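Local atomic coordinates of Low molecular weight heat shock protein (Xanthomonas axonopodis pv. citri, PDB entry 3GLA), a protein that probably acts as a molecular chaperone of the small heat-shock (alpha-crystallin) family, holding unfolding proteins during stress so that they do not aggregate. Residues V7-E12 / R68-P73. Numbering follows the deposited sequence.
Sequences VDIKEE and RRFALP
Val7 and Ile9 of strand 7-11 face Arg68 and Phe70 of strand 64-71 across the two sheets of the alpha-crystallin domain, an immunoglobulin-like beta sandwich. The strands run nearly parallel, 17° apart with axes 10.5 Å from each other, and no hydrogen bond joins them; each belongs to its own antiparallel sheet, so the sheets meet here mainly through side chains. The Phe70 ring meets both Val7 and Ile9. Val7 CG1 lies over one face of the ring, while Val7 CG2 comes to 3.7 Å from Phe70 CZ. Farther along, Ile9 stretches its extended chain (chi2 178°) until CD1 sits 3.6 Å from Phe70 CD2, and its other branch, CG2, lies 4.3 Å from Leu72 CD2. Leu18 of strand 15-21 also packs on Val7 and Phe70. The second subunit extends the sheet at this edge: its strand pairs antiparallel with Asp8 to Lys10, and its Arg58 packs on Ile9 and Phe70. Arg68 NH1 hydrogen-bonds Pro5 O and forms a salt bridge with Glu60 OE1 of that subunit, which also accepts Val7 N. A bend at chi3 (69°) turns the Arg68 guanidinium so that Phe70 CZ sits 3.5 Å above its centre, with Arg68 NH1 in plane at the Phe70 ring edge and 3.6 Å from Val7 CG2.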
ATOM      1  N   VAL B   7      -1.601  -8.670   3.982  1.00 13.18           N
ATOM      2  CA  VAL B   7      -0.444  -8.911   4.864  1.00 16.46           C
ATOM      3  C   VAL B   7       0.230 -10.191   4.388  1.00 15.45           C
ATOM      4  O   VAL B   7      -0.437 -11.151   3.884  1.00 16.60           O
ATOM      5  CB  VAL B   7      -1.025  -9.185   6.213  1.00 19.19           C
ATOM      6  CG1 VAL B   7      -0.065  -9.826   7.099  1.00 24.67           C
ATOM      7  CG2 VAL B   7      -1.554  -7.827   6.772  1.00 16.56           C
ATOM      8  N   ASP B   8       1.496 -10.164   4.433  1.00 15.72           N
ATOM      9  CA  ASP B   8       2.210 -11.462   4.322  1.00 15.79           C
ATOM     10  C   ASP B   8       2.824 -11.738   5.659  1.00 17.97           C
ATOM     11  O   ASP B   8       3.222 -10.796   6.401  1.00 16.52           O
ATOM     12  CB  ASP B   8       3.375 -11.324   3.358  1.00 17.03           C
ATOM     13  CG  ASP B   8       2.941 -11.017   1.953  1.00 15.11           C
ATOM     14  OD1 ASP B   8       1.798 -11.214   1.622  1.00 16.97           O
ATOM     15  OD2 ASP B   8       3.846 -10.507   1.222  1.00 17.46           O
ATOM     16  N   ILE B   9       2.971 -13.024   5.963  1.00 17.35           N
ATOM     17  CA  ILE B   9       3.596 -13.327   7.266  1.00 17.31           C
ATOM     18  C   ILE B   9       4.563 -14.447   7.022  1.00 18.27           C
ATOM     19  O   ILE B   9       4.234 -15.421   6.319  1.00 19.82           O
ATOM     20  CB  ILE B   9       2.565 -13.852   8.214  1.00 18.20           C
ATOM     21  CG1 ILE B   9       1.520 -12.785   8.462  1.00 18.09           C
ATOM     22  CG2 ILE B   9       3.271 -14.317   9.600  1.00 19.42           C
ATOM     23  CD1 ILE B   9       0.330 -13.204   9.415  1.00 18.46           C
ATOM     24  N   LYS B  10       5.745 -14.268   7.574  1.00 17.59           N
ATOM     25  CA  LYS B  10       6.883 -15.135   7.342  1.00 19.75           C
ATOM     26  C   LYS B  10       7.384 -15.567   8.682  1.00 22.71           C
ATOM     27  O   LYS B  10       7.488 -14.819   9.640  1.00 21.55           O
ATOM     28  CB  LYS B  10       7.974 -14.364   6.617  1.00 22.11           C
ATOM     29  CG  LYS B  10       9.129 -15.172   6.294  1.00 27.57           C
ATOM     30  CD  LYS B  10      10.223 -14.238   5.814  1.00 22.82           C
ATOM     31  CE  LYS B  10      11.332 -15.171   5.196  1.00 29.75           C
ATOM     32  NZ  LYS B  10      12.435 -14.253   4.881  1.00 31.55           N
ATOM     33  N   GLU B  11       7.782 -16.832   8.729  1.00 21.56           N
ATOM     34  CA  GLU B  11       8.429 -17.300   9.942  1.00 23.86           C
ATOM     35  C   GLU B  11       9.894 -17.528   9.644  1.00 26.02           C
ATOM     36  O   GLU B  11      10.309 -18.288   8.706  1.00 27.56           O
ATOM     37  CB  GLU B  11       7.763 -18.595  10.378  1.00 25.14           C
ATOM     38  CG  GLU B  11       8.580 -19.138  11.616  1.00 26.97           C
ATOM     39  CD  GLU B  11       7.957 -20.369  12.203  1.00 28.66           C
ATOM     40  OE1 GLU B  11       6.794 -20.742  11.900  1.00 30.00           O
ATOM     41  OE2 GLU B  11       8.621 -20.868  13.180  1.00 34.28           O
ATOM     42  N   GLU B  12      10.723 -16.714  10.233  1.00 27.21           N
ATOM     43  CA  GLU B  12      12.194 -16.828  10.099  1.00 28.70           C
ATOM     44  C   GLU B  12      12.663 -17.656  11.293  1.00 29.20           C
ATOM     45  O   GLU B  12      11.846 -18.085  12.126  1.00 28.78           O
ATOM     46  CB  GLU B  12      12.852 -15.508  10.088  1.00 29.50           C
ATOM     47  CG  GLU B  12      12.509 -14.752   8.794  1.00 33.57           C
ATOM     48  CD  GLU B  12      13.089 -13.365   8.684  1.00 44.98           C
ATOM     49  OE1 GLU B  12      13.134 -12.854   7.512  1.00 43.54           O
ATOM     50  OE2 GLU B  12      13.493 -12.795   9.754  1.00 51.99           O
ATOM     51  N   ARG B  68      -7.073  -6.171  11.700  1.00 16.85           N
ATOM     52  CA  ARG B  68      -6.884  -7.554  11.355  1.00 17.30           C
ATOM     53  C   ARG B  68      -6.094  -8.102  12.572  1.00 18.22           C
ATOM     54  O   ARG B  68      -5.309  -7.427  13.226  1.00 19.27           O
ATOM     55  CB  ARG B  68      -6.009  -7.709  10.144  1.00 16.46           C
ATOM     56  CG  ARG B  68      -6.808  -7.054   8.950  1.00 15.63           C
ATOM     57  CD  ARG B  68      -6.247  -7.551   7.605  1.00 15.56           C
ATOM     58  NE  ARG B  68      -6.541  -8.936   7.379  1.00 15.64           N
ATOM     59  CZ  ARG B  68      -5.846  -9.653   6.481  1.00 16.50           C
ATOM     60  NH1 ARG B  68      -4.779  -9.148   5.836  1.00 16.16           N
ATOM     61  NH2 ARG B  68      -6.168 -10.906   6.314  1.00 16.61           N
ATOM     62  N   ARG B  69      -6.357  -9.380  12.730  1.00 18.50           N
ATOM     63  CA  ARG B  69      -5.736 -10.182  13.824  1.00 18.99           C
ATOM     64  C   ARG B  69      -5.135 -11.357  13.232  1.00 17.15           C
ATOM     65  O   ARG B  69      -5.682 -12.042  12.316  1.00 19.15           O
ATOM     66  CB  ARG B  69      -6.862 -10.594  14.791  1.00 18.31           C
ATOM     67  CG  ARG B  69      -7.461  -9.433  15.543  1.00 24.01           C
ATOM     68  CD  ARG B  69      -8.797  -9.835  16.463  1.00 28.28           C
ATOM     69  NE  ARG B  69      -9.882  -9.362  15.676  1.00 49.37           N
ATOM     70  CZ  ARG B  69     -10.681  -8.341  15.851  1.00 45.76           C
ATOM     71  NH1 ARG B  69     -10.814  -7.662  16.987  1.00 49.56           N
ATOM     72  NH2 ARG B  69     -11.473  -8.093  14.855  1.00 54.97           N
ATOM     73  N   PHE B  70      -3.962 -11.708  13.744  1.00 18.54           N
ATOM     74  CA  PHE B  70      -3.256 -12.845  13.241  1.00 18.30           C
ATOM     75  C   PHE B  70      -2.768 -13.665  14.446  1.00 21.30           C
ATOM     76  O   PHE B  70      -1.808 -13.287  15.099  1.00 19.11           O
ATOM     77  CB  PHE B  70      -2.093 -12.523  12.391  1.00 19.06           C
ATOM     78  CG  PHE B  70      -2.491 -11.624  11.224  1.00 19.01           C
ATOM     79  CD1 PHE B  70      -2.524 -10.238  11.400  1.00 18.09           C
ATOM     80  CD2 PHE B  70      -3.081 -12.178  10.110  1.00 18.51           C
ATOM     81  CE1 PHE B  70      -2.934  -9.395  10.373  1.00 18.60           C
ATOM     82  CE2 PHE B  70      -3.543 -11.327   9.052  1.00 19.60           C
ATOM     83  CZ  PHE B  70      -3.444  -9.932   9.211  1.00 20.06           C
ATOM     84  N   ALA B  71      -3.408 -14.779  14.707  1.00 21.14           N
ATOM     85  CA  ALA B  71      -2.846 -15.665  15.737  1.00 23.24           C
ATOM     86  C   ALA B  71      -1.496 -16.158  15.211  1.00 21.73           C
ATOM     87  O   ALA B  71      -1.333 -16.566  14.080  1.00 23.79           O
ATOM     88  CB  ALA B  71      -3.821 -16.894  15.839  1.00 23.85           C
ATOM     89  N   LEU B  72      -0.436 -16.150  16.049  1.00 23.19           N
ATOM     90  CA  LEU B  72       0.836 -16.591  15.632  1.00 21.03           C
ATOM     91  C   LEU B  72       1.203 -17.811  16.559  1.00 21.70           C
ATOM     92  O   LEU B  72       0.509 -18.017  17.567  1.00 23.23           O
ATOM     93  CB  LEU B  72       1.838 -15.504  15.976  1.00 21.65           C
ATOM     94  CG  LEU B  72       1.660 -14.234  15.077  1.00 23.68           C
ATOM     95  CD1 LEU B  72       2.689 -13.250  15.615  1.00 22.61           C
ATOM     96  CD2 LEU B  72       2.023 -14.608  13.676  1.00 25.31           C
ATOM     97  N   PRO B  73       2.170 -18.545  16.121  1.00 23.09           N
ATOM     98  CA  PRO B  73       2.571 -19.745  16.934  1.00 25.72           C
ATOM     99  C   PRO B  73       2.995 -19.292  18.289  1.00 28.24           C
ATOM    100  O   PRO B  73       3.466 -18.146  18.505  1.00 25.67           O
ATOM    101  CB  PRO B  73       3.797 -20.256  16.202  1.00 24.11           C
ATOM    102  CG  PRO B  73       3.513 -19.945  14.746  1.00 27.37           C
ATOM    103  CD  PRO B  73       2.986 -18.500  14.919  1.00 22.58           C
TER